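Local structure of DNA repair and recombination protein radB (Thermococcus kodakarensis, 2CVH) at residues Gly27-Ala30 with Ser31-Thr35; Thr212-Gly215 with Ile216-Val219; Leu62-Met65 with Ala66-Gly70. The protein probably takes part in DNA repair and homologous recombination as a RecA-like protein that binds DNA and ATP, with very weak ATPase activity and no strand exchange. All coordinates share one frame; numbering follows the deposited sequence.

Contact 1. Residues Gly27-Ala30 with Ser31-Thr35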
ATOM      1  N   GLY A  27       7.815   4.873  -0.388  1.00 20.11           N
ATOM      2  CA  GLY A  27       8.641   5.578  -1.347  1.00 20.81           C
ATOM      3  C   GLY A  27       8.134   7.001  -1.463  1.00 19.79           C
ATOM      4  O   GLY A  27       7.156   7.352  -0.803  1.00 18.31           O
ATOM      5  N   PRO A  28       8.783   7.856  -2.272  1.00 23.01           N
ATOM      6  CA  PRO A  28       8.385   9.255  -2.466  1.00 24.57           C
ATOM      7  C   PRO A  28       7.138   9.393  -3.347  1.00 24.04           C
ATOM      8  O   PRO A  28       6.622   8.398  -3.876  1.00 22.69           O
ATOM      9  CB  PRO A  28       9.614   9.857  -3.140  1.00 25.40           C
ATOM     10  CG  PRO A  28      10.092   8.743  -3.992  1.00 24.63           C
ATOM     11  CD  PRO A  28       9.957   7.519  -3.099  1.00 24.10           C
ATOM     12  N   TYR A  29       6.633  10.609  -3.493  1.00 24.08           N
ATOM     13  CA  TYR A  29       5.452  10.799  -4.329  1.00 28.01           C
ATOM     14  C   TYR A  29       5.815  10.467  -5.762  1.00 25.01           C
ATOM     15  O   TYR A  29       6.966  10.615  -6.161  1.00 29.87           O
ATOM     16  CB  TYR A  29       4.908  12.219  -4.196  1.00 32.51           C
ATOM     17  CG  TYR A  29       4.392  12.469  -2.805  1.00 37.18           C
ATOM     18  CD1 TYR A  29       5.200  13.069  -1.840  1.00 40.62           C
ATOM     19  CD2 TYR A  29       3.107  12.067  -2.432  1.00 38.39           C
ATOM     20  CE1 TYR A  29       4.746  13.270  -0.538  1.00 40.52           C
ATOM     21  CE2 TYR A  29       2.645  12.260  -1.132  1.00 39.37           C
ATOM     22  CZ  TYR A  29       3.469  12.863  -0.191  1.00 39.81           C
ATOM     23  OH  TYR A  29       3.022  13.077   1.092  1.00 43.86           O
ATOM     24  N   ALA A  30       4.853   9.949  -6.513  1.00 22.48           N
ATOM     25  CA  ALA A  30       5.090   9.552  -7.897  1.00 21.22           C
ATOM     26  C   ALA A  30       6.065   8.372  -7.990  1.00 21.87           C
ATOM     27  O   ALA A  30       6.508   8.011  -9.087  1.00 20.28           O
ATOM     28  CB  ALA A  30       5.586  10.731  -8.727  1.00 24.60           C
ATOM     29  N   SER A  31       6.366   7.744  -6.846  1.00 20.97           N
ATOM     30  CA  SER A  31       7.261   6.578  -6.826  1.00 18.16           C
ATOM     31  C   SER A  31       6.472   5.429  -7.421  1.00 16.81           C
ATOM     32  O   SER A  31       7.050   4.431  -7.860  1.00 18.43           O
ATOM     33  CB  SER A  31       7.694   6.220  -5.395  1.00 17.51           C
ATOM     34  OG  SER A  31       6.590   5.843  -4.558  1.00 13.27           O
ATOM     35  N   GLY A  32       5.137   5.560  -7.394  1.00 14.24           N
ATOM     36  CA  GLY A  32       4.274   4.535  -7.953  1.00 11.18           C
ATOM     37  C   GLY A  32       3.561   3.687  -6.913  1.00 12.75           C
ATOM     38  O   GLY A  32       2.904   2.709  -7.275  1.00 16.15           O
ATOM     39  N   LYS A  33       3.670   4.041  -5.632  1.00 15.38           N
ATOM     40  CA  LYS A  33       3.025   3.259  -4.575  1.00 17.27           C
ATOM     41  C   LYS A  33       1.492   3.284  -4.656  1.00 18.35           C
ATOM     42  O   LYS A  33       0.846   2.228  -4.619  1.00 19.16           O
ATOM     43  CB  LYS A  33       3.544   3.647  -3.200  1.00 11.55           C
ATOM     44  CG  LYS A  33       3.417   5.078  -2.827  1.00 17.30           C
ATOM     45  CD  LYS A  33       4.190   5.336  -1.541  1.00 17.11           C
ATOM     46  CE  LYS A  33       3.760   6.630  -0.886  1.00 18.69           C
ATOM     47  NZ  LYS A  33       4.176   7.854  -1.605  1.00 21.48           N
ATOM     48  N   THR A  34       0.924   4.471  -4.846  1.00 17.33           N
ATOM     49  CA  THR A  34      -0.518   4.625  -5.005  1.00 22.94           C
ATOM     50  C   THR A  34      -1.019   3.949  -6.305  1.00 21.22           C
ATOM     51  O   THR A  34      -2.032   3.229  -6.314  1.00 16.58           O
ATOM     52  CB  THR A  34      -0.889   6.114  -5.005  1.00 27.95           C
ATOM     53  OG1 THR A  34      -0.348   6.725  -3.816  1.00 27.72           O
ATOM     54  CG2 THR A  34      -2.427   6.286  -5.031  1.00 31.81           C
ATOM     55  N   THR A  35      -0.285   4.130  -7.395  1.00 16.82           N
ATOM     56  CA  THR A  35      -0.694   3.502  -8.639  1.00 19.16           C
ATOM     57  C   THR A  35      -0.672   1.993  -8.469  1.00 17.96           C
ATOM     58  O   THR A  35      -1.538   1.298  -8.986  1.00 18.35           O
ATOM     59  CB  THR A  35       0.205   3.939  -9.843  1.00 21.11           C
ATOM     60  OG1 THR A  35       0.256   5.367  -9.890  1.00 25.67           O
ATOM     61  CG2 THR A  35      -0.365   3.437 -11.184  1.00 15.73           C
TER
HETATM   62  O   HOH W   1       2.900   8.136  -4.653  1.00 24.81           O
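Pro28 and Ser31 form the two ends of a type II beta turn, and the chain then passes Gly32, the N-cap, into helix 33-44. Ala30, at the third position of the turn, has positive phi, and so does Gly32; at the backbone angles of Gly32 a beta carbon would run into the preceding carbonyl oxygen. The turn's own bond, from Ser31 N to Pro28 O, measures 3.1 Å, although the position of Pro28 O is less certain because it crowds a neighbouring atom. Alongside it the proline ring packs tightly on the serine, with Pro28 CD 3.5 Å from Ser31 CB. Lys33 points its side chain back into the loop. Its CG sits between the backbone N and the carbonyl carbon, the chain runs extended to CE, and a bend at the last torsion (-71°) carries the ammonium group up to Gly27. The loop between strand 22-26 and helix 33-44 fits the Walker A P-loop of RecA-like ATPases, consistent with the predicted ATP-binding residues Gly27-Thr34. Lys33 NZ donates to Gly27 O over 3.1 Å, approaching from above the carbonyl plane, 46° out of it, and a weak water bridge joins it to Ala30 N. The same nitrogen makes a cation-pi contact with the Tyr29 ring, 4.8 Å from its centroid and 25° off the normal. Gln154 OE1 takes a further hydrogen bond from Lys33 NZ, while Ala30 O accepts one from Arg191.

Contact 2. Residues Thr212-Gly215 with Ile216-Val219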
ATOM      1  N   THR A 212       2.806   4.345 -16.520  1.00 18.69           N
ATOM      2  CA  THR A 212       2.256   4.752 -17.804  1.00 21.81           C
ATOM      3  C   THR A 212       0.787   5.149 -17.645  1.00 24.09           C
ATOM      4  O   THR A 212       0.268   5.216 -16.534  1.00 23.59           O
ATOM      5  CB  THR A 212       2.305   3.621 -18.820  1.00 21.95           C
ATOM      6  OG1 THR A 212       1.354   2.607 -18.450  1.00 25.26           O
ATOM      7  CG2 THR A 212       3.699   3.032 -18.897  1.00 21.73           C
ATOM      8  N   GLU A 213       0.124   5.406 -18.766  1.00 26.35           N
ATOM      9  CA  GLU A 213      -1.280   5.773 -18.751  1.00 27.49           C
ATOM     10  C   GLU A 213      -2.111   4.594 -18.274  1.00 24.60           C
ATOM     11  O   GLU A 213      -3.184   4.793 -17.708  1.00 26.09           O
ATOM     12  CB  GLU A 213      -1.739   6.198 -20.145  1.00 31.64           C
ATOM     13  CG  GLU A 213      -1.418   7.642 -20.477  1.00 40.84           C
ATOM     14  CD  GLU A 213      -0.015   7.849 -21.036  1.00 48.72           C
ATOM     15  OE1 GLU A 213       0.084   8.409 -22.150  1.00 51.61           O
ATOM     16  OE2 GLU A 213       0.984   7.465 -20.381  1.00 49.55           O
ATOM     17  N   ARG A 214      -1.598   3.375 -18.476  1.00 22.56           N
ATOM     18  CA  ARG A 214      -2.305   2.164 -18.069  1.00 20.69           C
ATOM     19  C   ARG A 214      -2.102   1.801 -16.603  1.00 22.54           C
ATOM     20  O   ARG A 214      -2.626   0.785 -16.146  1.00 28.12           O
ATOM     21  CB  ARG A 214      -1.878   0.968 -18.905  1.00 18.46           C
ATOM     22  CG  ARG A 214      -1.836   1.227 -20.377  1.00 24.42           C
ATOM     23  CD  ARG A 214      -1.512  -0.046 -21.152  1.00 29.28           C
ATOM     24  NE  ARG A 214      -2.544  -1.068 -20.977  1.00 34.53           N
ATOM     25  CZ  ARG A 214      -2.319  -2.373 -21.070  1.00 37.35           C
ATOM     26  NH1 ARG A 214      -1.099  -2.815 -21.342  1.00 42.55           N
ATOM     27  NH2 ARG A 214      -3.303  -3.240 -20.853  1.00 37.62           N
ATOM     28  N   GLY A 215      -1.347   2.615 -15.870  1.00 19.90           N
ATOM     29  CA  GLY A 215      -1.080   2.331 -14.468  1.00 15.73           C
ATOM     30  C   GLY A 215       0.405   2.049 -14.280  1.00 19.43           C
ATOM     31  O   GLY A 215       1.240   2.958 -14.303  1.00 16.11           O
ATOM     32  N   ILE A 216       0.749   0.778 -14.170  1.00 17.63           N
ATOM     33  CA  ILE A 216       2.128   0.365 -13.984  1.00 16.78           C
ATOM     34  C   ILE A 216       2.368  -0.788 -14.914  1.00 15.83           C
ATOM     35  O   ILE A 216       1.554  -1.699 -15.024  1.00 14.15           O
ATOM     36  CB  ILE A 216       2.405  -0.021 -12.513  1.00 21.46           C
ATOM     37  CG1 ILE A 216       2.785   1.247 -11.730  1.00 22.27           C
ATOM     38  CG2 ILE A 216       3.500  -1.079 -12.427  1.00 22.89           C
ATOM     39  CD1 ILE A 216       2.816   1.063 -10.237  1.00 27.51           C
ATOM     40  N   GLU A 217       3.460  -0.708 -15.653  1.00 20.53           N
ATOM     41  CA  GLU A 217       3.778  -1.747 -16.621  1.00 21.38           C
ATOM     42  C   GLU A 217       5.198  -2.258 -16.501  1.00 16.02           C
ATOM     43  O   GLU A 217       6.035  -1.655 -15.838  1.00 14.16           O
ATOM     44  CB  GLU A 217       3.547  -1.219 -18.055  1.00 17.95           C
ATOM     45  CG  GLU A 217       2.098  -0.840 -18.309  1.00 21.64           C
ATOM     46  CD  GLU A 217       1.818  -0.504 -19.754  1.00 21.03           C
ATOM     47  OE1 GLU A 217       1.686   0.685 -20.059  1.00 23.19           O
ATOM     48  OE2 GLU A 217       1.701  -1.424 -20.585  1.00 25.05           O
ATOM     49  N   ASP A 218       5.426  -3.422 -17.087  1.00 16.91           N
ATOM     50  CA  ASP A 218       6.752  -3.976 -17.130  1.00 24.42           C
ATOM     51  C   ASP A 218       7.500  -3.102 -18.130  1.00 27.56           C
ATOM     52  O   ASP A 218       6.898  -2.509 -19.044  1.00 29.54           O
ATOM     53  CB  ASP A 218       6.707  -5.412 -17.603  1.00 21.13           C
ATOM     54  CG  ASP A 218       6.215  -6.332 -16.534  1.00 25.15           C
ATOM     55  OD1 ASP A 218       6.961  -6.478 -15.552  1.00 22.12           O
ATOM     56  OD2 ASP A 218       5.080  -6.849 -16.646  1.00 22.91           O
ATOM     57  N   VAL A 219       8.797  -2.960 -17.917  1.00 28.57           N
ATOM     58  CA  VAL A 219       9.603  -2.138 -18.796  1.00 31.31           C
ATOM     59  C   VAL A 219       9.741  -2.821 -20.138  1.00 34.56           C
ATOM     60  O   VAL A 219       9.349  -3.974 -20.306  1.00 33.66           O
ATOM     61  CB  VAL A 219      11.011  -1.918 -18.223  1.00 25.93           C
ATOM     62  CG1 VAL A 219      10.924  -1.218 -16.894  1.00 21.36           C
ATOM     63  CG2 VAL A 219      11.722  -3.257 -18.087  1.00 28.42           C
TER
HETATM   64  O   HOH W   2       1.236  -1.574 -23.191  1.00 39.79           O
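Glu217 divides its carboxylate between two side chains of the preceding turn. Thr212 OG1 donates to Glu217 OE1 over a short 2.5 Å, meeting the anti lone pair of that oxygen, the one directed away from the other oxygen. Glu217 OE2 takes a salt bridge from Arg214 NH1 at 3.2 Å, a bent bond with an N-H...O angle of 143°. The nitrogen reaches that oxygen from above the carboxylate plane, and the carboxylate and guanidinium planes stand almost perpendicular (88°). A water spans the same pair, accepting from Arg214 NH1 and donating to Glu217 OE2. The aliphatic part of the arginine crosses the glutamate at about a right angle, with Arg214 CD 3.5 Å from Glu217 OE1, and the bend at chi3 (63°) swings the guanidinium group so that NH1 meets OE2. Behind these groups is the type I turn Thr212-Gly215 of a beta hairpin between strands 206-212 and 215-218, closed by two backbone bonds between Thr212 and Gly215. Within it Thr212 OG1 also accepts from Arg214 N at 3.1 Å, an ST turn that fixes the hydroxyl. Since that hydroxyl receives one bond and gives another, and Glu217 OE2 meets both a cation and a water, the carboxylate is probably stabilised in its ionised form.

Contact 3. Residues Leu62-Met65 with Ala66-Gly70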
ATOM      1  N   LEU A  62      -7.909   6.041 -11.825  1.00 17.34           N
ATOM      2  CA  LEU A  62      -8.424   4.671 -11.814  1.00 14.73           C
ATOM      3  C   LEU A  62      -9.283   4.419 -13.062  1.00 12.79           C
ATOM      4  O   LEU A  62      -9.243   3.339 -13.650  1.00 12.65           O
ATOM      5  CB  LEU A  62      -9.237   4.408 -10.554  1.00 18.42           C
ATOM      6  CG  LEU A  62      -9.760   2.969 -10.541  1.00 22.45           C
ATOM      7  CD1 LEU A  62      -8.632   2.009 -10.154  1.00 22.06           C
ATOM      8  CD2 LEU A  62     -10.926   2.849  -9.590  1.00 27.55           C
ATOM      9  N   VAL A  63     -10.092   5.412 -13.434  1.00 20.60           N
ATOM     10  CA  VAL A  63     -10.936   5.343 -14.642  1.00 21.84           C
ATOM     11  C   VAL A  63     -10.015   5.154 -15.857  1.00 20.81           C
ATOM     12  O   VAL A  63     -10.245   4.287 -16.700  1.00 22.59           O
ATOM     13  CB  VAL A  63     -11.750   6.664 -14.835  1.00 22.23           C
ATOM     14  CG1 VAL A  63     -12.457   6.674 -16.176  1.00 21.05           C
ATOM     15  CG2 VAL A  63     -12.750   6.826 -13.711  1.00 23.02           C
ATOM     16  N   GLN A  64      -8.962   5.970 -15.934  1.00 23.91           N
ATOM     17  CA  GLN A  64      -7.998   5.877 -17.026  1.00 24.00           C
ATOM     18  C   GLN A  64      -7.437   4.480 -17.043  1.00 26.67           C
ATOM     19  O   GLN A  64      -7.516   3.772 -18.051  1.00 26.90           O
ATOM     20  CB  GLN A  64      -6.867   6.878 -16.826  1.00 28.67           C
ATOM     21  CG  GLN A  64      -5.837   6.860 -17.952  1.00 33.85           C
ATOM     22  CD  GLN A  64      -4.791   7.959 -17.816  1.00 36.55           C
ATOM     23  OE1 GLN A  64      -4.457   8.637 -18.794  1.00 38.36           O
ATOM     24  NE2 GLN A  64      -4.269   8.139 -16.606  1.00 33.45           N
ATOM     25  N   MET A  65      -6.933   4.046 -15.891  1.00 29.98           N
ATOM     26  CA  MET A  65      -6.361   2.711 -15.774  1.00 27.28           C
ATOM     27  C   MET A  65      -7.369   1.629 -16.167  1.00 27.13           C
ATOM     28  O   MET A  65      -7.044   0.730 -16.938  1.00 27.74           O
ATOM     29  CB  MET A  65      -5.846   2.490 -14.353  1.00 24.87           C
ATOM     30  CG  MET A  65      -4.710   3.438 -13.979  1.00 24.02           C
ATOM     31  SD  MET A  65      -4.206   3.368 -12.251  1.00 22.30           S
ATOM     32  CE  MET A  65      -4.159   1.546 -12.086  1.00 10.58           C
ATOM     33  N   ALA A  66      -8.611   1.753 -15.697  1.00 28.38           N
ATOM     34  CA  ALA A  66      -9.660   0.761 -16.015  1.00 27.99           C
ATOM     35  C   ALA A  66      -9.928   0.700 -17.528  1.00 24.53           C
ATOM     36  O   ALA A  66      -9.868  -0.361 -18.135  1.00 18.77           O
ATOM     37  CB  ALA A  66     -10.953   1.094 -15.258  1.00 20.05           C
ATOM     38  N   GLU A  67     -10.163   1.862 -18.134  1.00 26.71           N
ATOM     39  CA  GLU A  67     -10.447   1.953 -19.557  1.00 31.72           C
ATOM     40  C   GLU A  67      -9.334   1.414 -20.417  1.00 35.97           C
ATOM     41  O   GLU A  67      -9.582   0.555 -21.262  1.00 34.85           O
ATOM     42  CB  GLU A  67     -10.694   3.402 -19.968  1.00 32.28           C
ATOM     43  CG  GLU A  67     -12.038   3.934 -19.608  1.00 31.00           C
ATOM     44  CD  GLU A  67     -12.136   5.403 -19.868  1.00 35.53           C
ATOM     45  OE1 GLU A  67     -13.256   5.885 -20.104  1.00 41.75           O
ATOM     46  OE2 GLU A  67     -11.098   6.093 -19.822  1.00 40.05           O
ATOM     47  N   THR A  68      -8.116   1.919 -20.194  1.00 38.13           N
ATOM     48  CA  THR A  68      -6.947   1.518 -20.973  1.00 40.22           C
ATOM     49  C   THR A  68      -6.662   0.025 -20.945  1.00 42.91           C
ATOM     50  O   THR A  68      -5.814  -0.464 -21.690  1.00 48.43           O
ATOM     51  CB  THR A  68      -5.673   2.259 -20.552  1.00 40.80           C
ATOM     52  OG1 THR A  68      -5.970   3.630 -20.274  1.00 44.03           O
ATOM     53  CG2 THR A  68      -4.704   2.245 -21.701  1.00 46.29           C
ATOM     54  N   ARG A  69      -7.366  -0.698 -20.085  1.00 41.24           N
ATOM     55  CA  ARG A  69      -7.197  -2.137 -19.986  1.00 40.37           C
ATOM     56  C   ARG A  69      -8.551  -2.790 -20.334  1.00 41.04           C
ATOM     57  O   ARG A  69      -8.787  -3.972 -20.061  1.00 42.18           O
ATOM     58  CB  ARG A  69      -6.694  -2.468 -18.562  1.00 40.30           C
ATOM     59  CG  ARG A  69      -5.416  -1.648 -18.206  1.00 39.18           C
ATOM     60  CD  ARG A  69      -5.048  -1.610 -16.712  1.00 37.96           C
ATOM     61  NE  ARG A  69      -4.313  -2.802 -16.322  1.00 38.09           N
ATOM     62  CZ  ARG A  69      -2.991  -2.879 -16.239  1.00 37.05           C
ATOM     63  NH1 ARG A  69      -2.240  -1.816 -16.488  1.00 34.09           N
ATOM     64  NH2 ARG A  69      -2.418  -4.064 -16.042  1.00 39.07           N
ATOM     65  N   GLY A  70      -9.405  -2.000 -20.995  1.00 42.48           N
ATOM     66  CA  GLY A  70     -10.745  -2.412 -21.399  1.00 39.76           C
ATOM     67  C   GLY A  70     -11.622  -2.966 -20.292  1.00 40.69           C
ATOM     68  O   GLY A  70     -12.377  -3.902 -20.542  1.00 43.49           O
TER
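Gln64 O accepts two bonds from Thr68, one from its backbone N and one from its hydroxyl. Thr68 N reaches it at 2.9 Å, and Thr68 OG1 at 2.7 Å from above the carbonyl plane, 48° out of it. With chi1 at -40° the hydroxyl stands beside the backbone N of its own residue, which turns it back toward Gln64 O and the preceding turn of the helix. One residue earlier on each side, Glu67 N donates to Val63 O at 2.8 Å. The bond from Ala66 N to Leu62 O, 2.7 Å long, continues the same helical pattern one step nearer the start of the segment.

Farther out, the side chains of Val63 and Glu67 lie side by side and point the same way, with Val63 CG1 3.9 Å from Glu67 CD, and the methylene groups of the glutamate run past Val63 O. Arg69 sets its CD 3.1 Å from Met65 O, then bends at chi3, and its guanidinium group leaves the helix to donate through NH1 to Arg214 O. Met65 faces inward, onto Leu38 and Gln39 of helix 33-44, and Leu62 joins it on Leu38. Ala66 and Val63 meet helix 73-79 at Ala76 and Pro73, so the segment is packed between two helices.

Beyond Thr68 the chain turns off. Gly70 N bonds to Glu67 O at 2.6 Å and Leu71 N pairs with Ala66 O, with Gly70 adopting positive phi as the C-prime residue: this is the Schellman motif that ends helix 59-67.

All three contacts are local and follow in series along the chain, none crossing or enclosing another. Contact 1 closes the loop from strand 22-26 into helix 33-44; contact 3 finishes helix 59-67; contact 2 turns the hairpin into 215-218, the strand at one edge of the sheet. Helix 33-44 is where they come together. Thr35, in its first turn, touches Met65 SD of contact 3 as well as Gly215 and Ile216 of contact 2, and Ile216 CD1 rests 3.4 Å from Gly32 O. Contacts 2 and 3 also meet directly, through Arg69 with Arg214 and through packing of Met65 on Gly215, which ties the C-terminal hairpin to helix 59-67.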